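Local coordinates for pilin (Streptococcus pyogenes serotype M1, PDB 3GLE), which builds the shaft of the pilus as a stack of covalently joined subunits, and so serves adhesion to host cells, bacterial aggregation and biofilm formation, at residues Y99-E104 against T117-V122; K165-G170 against L224-S229; V242-D247 against G271-Q276. The protein carries 2 engineered substitutions. All blocks are in the same frame, centred on the assembly; numbering follows the deposited sequence.

Contact 1: residues Y99-E104 against T117-V122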
loop_
_atom_site.group_PDB
_atom_site.type_symbol
_atom_site.label_atom_id
_atom_site.label_comp_id
_atom_site.label_asym_id
_atom_site.label_seq_id
_atom_site.Cartn_x
_atom_site.Cartn_y
_atom_site.Cartn_z
ATOM N N TYR A 99 11.990 3.265 31.526
ATOM C CA TYR A 99 10.843 2.984 30.666
ATOM C C TYR A 99 10.623 3.991 29.544
ATOM O O TYR A 99 10.678 5.215 29.768
ATOM C CB TYR A 99 9.577 2.903 31.494
ATOM C CG TYR A 99 9.427 1.664 32.339
ATOM C CD1 TYR A 99 8.529 0.670 31.966
ATOM C CD2 TYR A 99 10.134 1.511 33.545
ATOM C CE1 TYR A 99 8.344 -0.461 32.730
ATOM C CE2 TYR A 99 9.948 0.377 34.343
ATOM C CZ TYR A 99 9.035 -0.602 33.921
ATOM O OH TYR A 99 8.831 -1.739 34.661
ATOM N N TYR A 100 10.360 3.443 28.355
ATOM C CA TYR A 100 10.087 4.186 27.121
ATOM C C TYR A 100 8.831 3.646 26.429
ATOM O O TYR A 100 8.410 2.511 26.683
ATOM C CB TYR A 100 11.239 4.032 26.131
ATOM C CG TYR A 100 12.576 4.550 26.616
ATOM C CD1 TYR A 100 13.063 5.793 26.190
ATOM C CD2 TYR A 100 13.370 3.788 27.465
ATOM C CE1 TYR A 100 14.280 6.273 26.652
ATOM C CE2 TYR A 100 14.577 4.257 27.939
ATOM C CZ TYR A 100 15.021 5.502 27.518
ATOM O OH TYR A 100 16.211 5.923 27.951
ATOM N N LYS A 101 8.254 4.462 25.543
ATOM C CA LYS A 101 7.199 4.026 24.629
ATOM C C LYS A 101 7.693 4.155 23.209
ATOM O O LYS A 101 8.315 5.166 22.834
ATOM C CB LYS A 101 5.925 4.879 24.759
ATOM C CG LYS A 101 5.427 5.065 26.187
ATOM C CD LYS A 101 4.742 3.818 26.706
ATOM C CE LYS A 101 3.328 3.702 26.140
ATOM N NZ LYS A 101 2.391 3.078 27.124
ATOM N N VAL A 102 7.399 3.144 22.412
ATOM C CA VAL A 102 7.751 3.170 21.007
ATOM C C VAL A 102 6.444 3.117 20.219
ATOM O O VAL A 102 5.585 2.262 20.483
ATOM C CB VAL A 102 8.699 2.002 20.640
ATOM C CG1 VAL A 102 8.930 1.905 19.107
ATOM C CG2 VAL A 102 10.025 2.153 21.394
ATOM N N THR A 103 6.293 4.055 19.288
ATOM C CA THR A 103 5.122 4.146 18.423
ATOM C C THR A 103 5.559 4.351 16.965
ATOM O O THR A 103 6.702 4.720 16.692
ATOM C CB THR A 103 4.216 5.328 18.814
ATOM O OG1 THR A 103 5.032 6.500 19.034
ATOM C CG2 THR A 103 3.418 5.014 20.098
ATOM N N GLU A 104 4.641 4.096 16.042
ATOM C CA GLU A 104 4.822 4.452 14.648
ATOM C C GLU A 104 4.073 5.775 14.354
ATOM O O GLU A 104 2.915 5.946 14.735
ATOM C CB GLU A 104 4.307 3.319 13.747
ATOM C CG GLU A 104 4.436 3.624 12.264
ATOM C CD GLU A 104 3.773 2.594 11.376
ATOM O OE1 GLU A 104 4.311 1.461 11.232
ATOM O OE2 GLU A 104 2.717 2.936 10.799
ATOM N N THR A 117 -1.490 1.282 14.991
ATOM C CA THR A 117 -1.681 2.217 16.116
ATOM C C THR A 117 -1.035 1.732 17.436
ATOM O O THR A 117 -1.114 2.395 18.483
ATOM C CB THR A 117 -3.190 2.470 16.346
ATOM O OG1 THR A 117 -3.901 1.215 16.436
ATOM C CG2 THR A 117 -3.768 3.301 15.193
ATOM N N THR A 118 -0.401 0.573 17.372
ATOM C CA THR A 118 0.235 -0.032 18.529
ATOM C C THR A 118 1.181 0.914 19.271
ATOM O O THR A 118 1.908 1.678 18.652
ATOM C CB THR A 118 1.013 -1.290 18.093
ATOM O OG1 THR A 118 0.083 -2.257 17.602
ATOM C CG2 THR A 118 1.747 -1.879 19.251
ATOM N N SER A 119 1.144 0.867 20.595
ATOM C CA SER A 119 2.175 1.494 21.418
ATOM C C SER A 119 2.923 0.379 22.155
ATOM O O SER A 119 2.284 -0.434 22.796
ATOM C CB SER A 119 1.535 2.429 22.439
ATOM O OG SER A 119 2.494 3.347 22.928
ATOM N N TYR A 120 4.244 0.328 22.046
ATOM C CA TYR A 120 5.058 -0.625 22.785
ATOM C C TYR A 120 5.645 0.000 24.060
ATOM O O TYR A 120 6.116 1.137 24.044
ATOM C CB TYR A 120 6.223 -1.122 21.923
ATOM C CG TYR A 120 5.916 -2.197 20.913
ATOM C CD1 TYR A 120 5.452 -1.868 19.651
ATOM C CD2 TYR A 120 6.145 -3.552 21.198
ATOM C CE1 TYR A 120 5.167 -2.847 18.703
ATOM C CE2 TYR A 120 5.873 -4.555 20.239
ATOM C CZ TYR A 120 5.374 -4.187 19.005
ATOM O OH TYR A 120 5.103 -5.116 18.034
ATOM N N THR A 121 5.643 -0.752 25.151
ATOM C CA THR A 121 6.443 -0.407 26.320
ATOM C C THR A 121 7.784 -1.085 26.149
ATOM O O THR A 121 7.830 -2.275 25.850
ATOM C CB THR A 121 5.792 -0.893 27.603
ATOM O OG1 THR A 121 4.525 -0.265 27.723
ATOM C CG2 THR A 121 6.646 -0.555 28.847
ATOM N N VAL A 122 8.850 -0.301 26.312
ATOM C CA VAL A 122 10.232 -0.762 26.254
ATOM C C VAL A 122 10.935 -0.511 27.599
ATOM O O VAL A 122 11.017 0.628 28.060
ATOM C CB VAL A 122 10.991 -0.050 25.103
ATOM C CG1 VAL A 122 12.498 -0.303 25.185
ATOM C CG2 VAL A 122 10.438 -0.515 23.771
HETATM O O HOH W 1 1.978 3.381 16.577
#
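Val102 and Val122 meet through single methyls: CG2 of Val102 lies 3.6 Å from CG2 of Val122, and the two side chains cross at a slant. Each valine holds CG1 anti to its backbone N (chi1 172° and 169°), which leaves the CG2 branches to face one another across the strands. Tyr100 and Tyr120 share this face, but their rings lead away from the opposite strand. The Tyr100 hydroxyl bonds to Val59 O and that of Tyr120 to Gln152 O, while Phe87 and Phe153 meet the two rings edge-to-face.

The other face is more polar. Lys101, bent along its length, brings CE to 3.3 Å from Ser119 OG, and CG2 of Thr103 comes within 3.4 Å of the same oxygen. Further along, Thr121 CG2 sits at the edge of the Tyr99 ring, 3.8 Å from CD1.

Two hydrogen-bonded backbone pairs, Tyr100 with Val122 and Val102 with Tyr120, fix the register through four N-H...O bonds. Where the strands splay, a water takes the N-H of Glu104 (2.8 Å from Glu104 N) and lies 2.7 Å from Thr118 O, to which it can donate. Glu104, assigned to isopeptide autocatalysis, points OE1 at Lys23 in a salt bridge; that lysine's Asn partner is here the engineered Ala155. This antiparallel strand pair with one face turned to the core is consistent with the transthyretin-like beta-sandwich of isopeptide-forming pilin domains.

Contact 2: residues K165-G170 against L224-S229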
loop_
_atom_site.group_PDB
_atom_site.type_symbol
_atom_site.label_atom_id
_atom_site.label_comp_id
_atom_site.label_asym_id
_atom_site.label_seq_id
_atom_site.Cartn_x
_atom_site.Cartn_y
_atom_site.Cartn_z
ATOM N N LYS A 165 -15.439 -3.691 -19.641
ATOM C CA LYS A 165 -16.305 -4.597 -20.436
ATOM C C LYS A 165 -16.924 -3.903 -21.636
ATOM O O LYS A 165 -17.184 -2.693 -21.622
ATOM C CB LYS A 165 -17.462 -5.158 -19.607
ATOM C CG LYS A 165 -17.062 -5.807 -18.310
ATOM C CD LYS A 165 -18.203 -6.678 -17.729
ATOM C CE LYS A 165 -17.741 -7.310 -16.402
ATOM N NZ LYS A 165 -18.739 -8.237 -15.801
ATOM N N LYS A 166 -17.163 -4.689 -22.672
ATOM C CA LYS A 166 -17.812 -4.205 -23.862
ATOM C C LYS A 166 -19.144 -4.873 -24.000
ATOM O O LYS A 166 -19.236 -6.109 -23.958
ATOM C CB LYS A 166 -17.015 -4.523 -25.120
ATOM C CG LYS A 166 -17.813 -4.105 -26.399
ATOM C CD LYS A 166 -17.813 -2.580 -26.452
ATOM C CE LYS A 166 -18.919 -2.054 -27.306
ATOM N NZ LYS A 166 -18.880 -0.301 -27.721
ATOM N N LYS A 167 -20.166 -4.054 -24.193
ATOM C CA LYS A 167 -21.512 -4.541 -24.375
ATOM C C LYS A 167 -22.032 -3.970 -25.697
ATOM O O LYS A 167 -22.027 -2.743 -25.893
ATOM C CB LYS A 167 -22.381 -4.084 -23.189
ATOM C CG LYS A 167 -23.884 -4.299 -23.339
ATOM C CD LYS A 167 -24.269 -5.759 -23.463
ATOM C CE LYS A 167 -25.772 -5.956 -23.133
ATOM N NZ LYS A 167 -26.234 -7.399 -23.258
ATOM N N VAL A 168 -22.450 -4.852 -26.605
ATOM C CA VAL A 168 -23.073 -4.403 -27.869
ATOM C C VAL A 168 -24.594 -4.574 -27.812
ATOM O O VAL A 168 -25.092 -5.611 -27.398
ATOM C CB VAL A 168 -22.453 -5.138 -29.081
ATOM C CG1 VAL A 168 -23.236 -4.804 -30.392
ATOM C CG2 VAL A 168 -20.969 -4.743 -29.217
ATOM N N SER A 169 -25.349 -3.563 -28.212
ATOM C CA SER A 169 -26.811 -3.689 -28.136
ATOM C C SER A 169 -27.475 -3.211 -29.436
ATOM O O SER A 169 -26.780 -2.764 -30.360
ATOM C CB SER A 169 -27.331 -2.908 -26.927
ATOM O OG SER A 169 -26.984 -1.539 -27.069
ATOM N N GLY A 170 -28.803 -3.299 -29.502
ATOM C CA GLY A 170 -29.578 -2.931 -30.708
ATOM C C GLY A 170 -29.581 -4.058 -31.721
ATOM O O GLY A 170 -28.602 -4.845 -31.795
ATOM N N LEU A 224 -11.823 -4.958 -27.516
ATOM C CA LEU A 224 -12.832 -5.907 -27.043
ATOM C C LEU A 224 -13.979 -6.096 -28.029
ATOM O O LEU A 224 -14.440 -5.120 -28.650
ATOM C CB LEU A 224 -13.436 -5.419 -25.741
ATOM C CG LEU A 224 -12.544 -5.122 -24.535
ATOM C CD1 LEU A 224 -13.400 -4.478 -23.452
ATOM C CD2 LEU A 224 -11.907 -6.414 -24.047
ATOM N N LYS A 225 -14.458 -7.337 -28.139
ATOM C CA LYS A 225 -15.764 -7.609 -28.757
ATOM C C LYS A 225 -16.827 -7.633 -27.667
ATOM O O LYS A 225 -16.512 -7.598 -26.481
ATOM C CB LYS A 225 -15.807 -8.986 -29.452
ATOM C CG LYS A 225 -14.715 -9.278 -30.510
ATOM C CD LYS A 225 -14.797 -10.759 -30.957
ATOM C CE LYS A 225 -14.009 -11.025 -32.246
ATOM N NZ LYS A 225 -12.584 -10.617 -32.103
ATOM N N ASP A 226 -18.092 -7.726 -28.066
ATOM C CA ASP A 226 -19.183 -7.888 -27.106
ATOM C C ASP A 226 -18.906 -9.049 -26.163
ATOM O O ASP A 226 -18.448 -10.122 -26.591
ATOM C CB ASP A 226 -20.495 -8.157 -27.830
ATOM C CG ASP A 226 -21.620 -8.430 -26.873
ATOM O OD1 ASP A 226 -22.116 -7.473 -26.241
ATOM O OD2 ASP A 226 -21.995 -9.611 -26.728
ATOM N N GLY A 227 -19.206 -8.844 -24.875
ATOM C CA GLY A 227 -19.044 -9.910 -23.893
ATOM C C GLY A 227 -17.598 -10.171 -23.468
ATOM O O GLY A 227 -17.362 -11.042 -22.633
ATOM N N GLU A 228 -16.640 -9.428 -24.027
ATOM C CA GLU A 228 -15.235 -9.555 -23.627
ATOM C C GLU A 228 -14.858 -8.487 -22.579
ATOM O O GLU A 228 -15.555 -7.466 -22.421
ATOM C CB GLU A 228 -14.308 -9.476 -24.867
ATOM C CG GLU A 228 -14.591 -10.651 -25.854
ATOM C CD GLU A 228 -13.664 -10.712 -27.065
ATOM O OE1 GLU A 228 -13.133 -9.648 -27.490
ATOM O OE2 GLU A 228 -13.477 -11.856 -27.593
ATOM N N SER A 229 -13.764 -8.714 -21.871
ATOM C CA SER A 229 -13.323 -7.746 -20.886
ATOM C C SER A 229 -11.838 -7.834 -20.635
ATOM O O SER A 229 -11.230 -8.868 -20.918
ATOM C CB SER A 229 -14.077 -7.961 -19.575
ATOM O OG SER A 229 -13.632 -9.147 -18.988
#
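Asp226 reaches across to Val168 and accepts its backbone N-H at OD1, 2.7 Å from Val168 N, in a nearly straight bond of 176° at the donor hydrogen. The N-H arrives on the anti side of the carboxylate, 18° out of its plane. CG anti to the backbone N of Asp226 (chi1 176°) carries the acid over, and its CB packs on Val168 CG2 at 3.7 Å.

Both backbone polar atoms of Lys166 are also satisfied: its N donates to Glu228 O at 3.2 Å, and its O receives Gly227 N at 2.9 Å. These partners belong to a type II turn, Lys225 to Glu228, which links strands 220-224 and 229-236 and docks on the end of strand 151-169; regular pairing survives at Lys165 with Ser229, an antiparallel non-hydrogen-bonded pair. Glu228 OE1 takes Lys225 N at 2.7 Å from above the carboxylate plane. Lys166 CB lies against Lys225 O (3.4 Å) and Leu224 CB.

Lys166 NZ is covalently joined to Asn290 CG. As an isopeptide amide, this nitrogen no longer carries the lysine charge and meets Glu245 OE1 as an N-H donor. The turn, for its part, grips the backbone of the residue whose tip the covalent bond holds.

Contact 3: residues V242-D247 against G271-Q276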
loop_
_atom_site.group_PDB
_atom_site.type_symbol
_atom_site.label_atom_id
_atom_site.label_comp_id
_atom_site.label_asym_id
_atom_site.label_seq_id
_atom_site.Cartn_x
_atom_site.Cartn_y
_atom_site.Cartn_z
ATOM N N VAL A 242 -7.655 7.080 -17.011
ATOM C CA VAL A 242 -8.631 7.370 -18.051
ATOM C C VAL A 242 -8.761 6.122 -18.968
ATOM O O VAL A 242 -7.763 5.511 -19.346
ATOM C CB VAL A 242 -8.210 8.593 -18.905
ATOM C CG1 VAL A 242 -9.272 8.937 -19.950
ATOM C CG2 VAL A 242 -7.942 9.839 -18.015
ATOM N N VAL A 243 -10.000 5.725 -19.263
ATOM C CA VAL A 243 -10.285 4.700 -20.264
ATOM C C VAL A 243 -11.078 5.343 -21.400
ATOM O O VAL A 243 -12.055 6.016 -21.157
ATOM C CB VAL A 243 -11.129 3.554 -19.700
ATOM C CG1 VAL A 243 -11.079 2.359 -20.659
ATOM C CG2 VAL A 243 -10.645 3.131 -18.298
ATOM N N THR A 244 -10.648 5.131 -22.635
ATOM C CA THR A 244 -11.329 5.700 -23.801
ATOM C C THR A 244 -11.587 4.630 -24.844
ATOM O O THR A 244 -10.732 3.790 -25.087
ATOM C CB THR A 244 -10.465 6.811 -24.419
ATOM O OG1 THR A 244 -10.275 7.849 -23.447
ATOM C CG2 THR A 244 -11.143 7.423 -25.614
ATOM N N GLU A 245 -12.767 4.642 -25.451
ATOM C CA GLU A 245 -13.010 3.835 -26.652
ATOM C C GLU A 245 -12.869 4.784 -27.830
ATOM O O GLU A 245 -13.194 5.964 -27.717
ATOM C CB GLU A 245 -14.427 3.256 -26.640
ATOM C CG GLU A 245 -14.794 2.376 -27.834
ATOM C CD GLU A 245 -16.292 2.021 -27.864
ATOM O OE1 GLU A 245 -16.725 1.215 -27.013
ATOM O OE2 GLU A 245 -17.053 2.571 -28.717
ATOM N N ASP A 246 -12.380 4.265 -28.954
ATOM C CA ASP A 246 -12.387 4.997 -30.211
ATOM C C ASP A 246 -13.809 5.452 -30.540
ATOM O O ASP A 246 -14.781 4.838 -30.129
ATOM C CB ASP A 246 -11.811 4.131 -31.356
ATOM C CG ASP A 246 -10.275 4.154 -31.405
ATOM O OD1 ASP A 246 -9.649 4.674 -30.456
ATOM O OD2 ASP A 246 -9.691 3.641 -32.381
ATOM N N ASP A 247 -13.913 6.565 -31.242
ATOM C CA ASP A 247 -15.198 7.071 -31.700
ATOM C C ASP A 247 -15.724 6.168 -32.827
ATOM O O ASP A 247 -15.029 5.939 -33.821
ATOM C CB ASP A 247 -14.967 8.494 -32.208
ATOM C CG ASP A 247 -16.212 9.146 -32.759
ATOM O OD1 ASP A 247 -17.320 8.655 -32.476
ATOM O OD2 ASP A 247 -16.072 10.161 -33.482
ATOM N N GLY A 271 -21.075 9.073 -24.364
ATOM C CA GLY A 271 -19.884 9.275 -25.165
ATOM C C GLY A 271 -18.882 8.180 -24.965
ATOM O O GLY A 271 -19.234 7.115 -24.487
ATOM N N ASN A 272 -17.621 8.467 -25.288
ATOM C CA ASN A 272 -16.630 7.409 -25.475
ATOM C C ASN A 272 -15.477 7.389 -24.483
ATOM O O ASN A 272 -14.581 6.554 -24.606
ATOM C CB ASN A 272 -16.111 7.417 -26.915
ATOM C CG ASN A 272 -15.488 8.737 -27.288
ATOM O OD1 ASN A 272 -15.020 9.481 -26.418
ATOM N ND2 ASN A 272 -15.489 9.052 -28.580
ATOM N N SER A 273 -15.520 8.269 -23.485
ATOM C CA SER A 273 -14.473 8.318 -22.475
ATOM C C SER A 273 -14.992 8.454 -21.041
ATOM O O SER A 273 -16.005 9.101 -20.779
ATOM C CB SER A 273 -13.518 9.481 -22.760
ATOM O OG SER A 273 -12.406 9.424 -21.880
ATOM N N THR A 274 -14.271 7.844 -20.112
ATOM C CA THR A 274 -14.486 8.122 -18.706
ATOM C C THR A 274 -13.859 9.488 -18.498
ATOM O O THR A 274 -13.146 9.999 -19.365
ATOM C CB THR A 274 -13.772 7.086 -17.800
ATOM O OG1 THR A 274 -12.349 7.200 -17.947
ATOM C CG2 THR A 274 -14.175 5.687 -18.180
ATOM N N GLU A 275 -14.151 10.130 -17.387
ATOM C CA GLU A 275 -13.353 11.292 -17.054
ATOM C C GLU A 275 -12.165 10.749 -16.260
ATOM O O GLU A 275 -11.960 9.522 -16.202
ATOM C CB GLU A 275 -14.180 12.356 -16.322
ATOM C CG GLU A 275 -15.252 13.018 -17.214
ATOM C CD GLU A 275 -14.657 13.822 -18.377
ATOM O OE1 GLU A 275 -13.624 14.506 -18.166
ATOM O OE2 GLU A 275 -15.225 13.782 -19.498
ATOM N N GLN A 276 -11.357 11.629 -15.702
ATOM C CA GLN A 276 -10.262 11.165 -14.877
ATOM C C GLN A 276 -10.862 10.591 -13.591
ATOM O O GLN A 276 -11.571 11.296 -12.861
ATOM C CB GLN A 276 -9.307 12.304 -14.584
ATOM C CG GLN A 276 -8.053 11.896 -13.845
ATOM C CD GLN A 276 -7.003 12.987 -13.895
ATOM O OE1 GLN A 276 -7.244 14.053 -14.443
ATOM N NE2 GLN A 276 -5.844 12.727 -13.337
#
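Thr274 docks on Val243 where an antiparallel sheet ends: strand 240-245 receives the irregular run leading into strand 277-278, and the regular ladder shrinks to one bridge, Thr244 with Ser273. From its CB, 3.9 Å from Val243 O, the Thr274 side chain forks. CG2 packs against Val243 CB at 4.0 Å. The other branch, OG1, sits between the backbone N and the carbonyl carbon (chi1 66°), where it accepts Val243 N at 3.1 Å, 173° at the hydrogen, and donates to Glu275 O at 2.9 Å. A hydroxyl thus takes the place of a backbone carbonyl, while Thr274 N returns a bond to Val243 O.

At the other end, Glu245 N donates to Asn272 O at 2.8 Å. This backbone bond ties down the residue assigned to autocatalysis of the isopeptide bond, whose carboxylate OE2 bonds to Thr255 OG1. Asn272 turns its CB and amide to the strand end, with ND2 beside the CB of Asp247.

Thr244 and Ser273 start a short chain of hydroxyl bonds: Thr244 OG1 donates to Ser273 OG at 3.1 Å, and Ser273 OG donates in turn to Thr274 O at 2.7 Å, in the carbonyl plane and on a lone pair.

Overall arrangement
The three contacts follow one another along the chain, each closing before the next opens. Contact 1 belongs to the first of two domains arranged end to end, contacts 2 and 3 to the second. Its centre is 55 Å from that of contact 2 and 49 Å from that of contact 3, on the opposite side of the chain's centre. The long strand 151-169 connects the halves, packing beside contact 1 near its start and supplying contact 2 near its end. Contacts 2 and 3, with centres 15 Å apart, meet where Lys166 touches Glu245, and strand 284-291 borders both, bringing Asn290 to the same spot. They therefore frame one isopeptide cross-link within the elongated subunit.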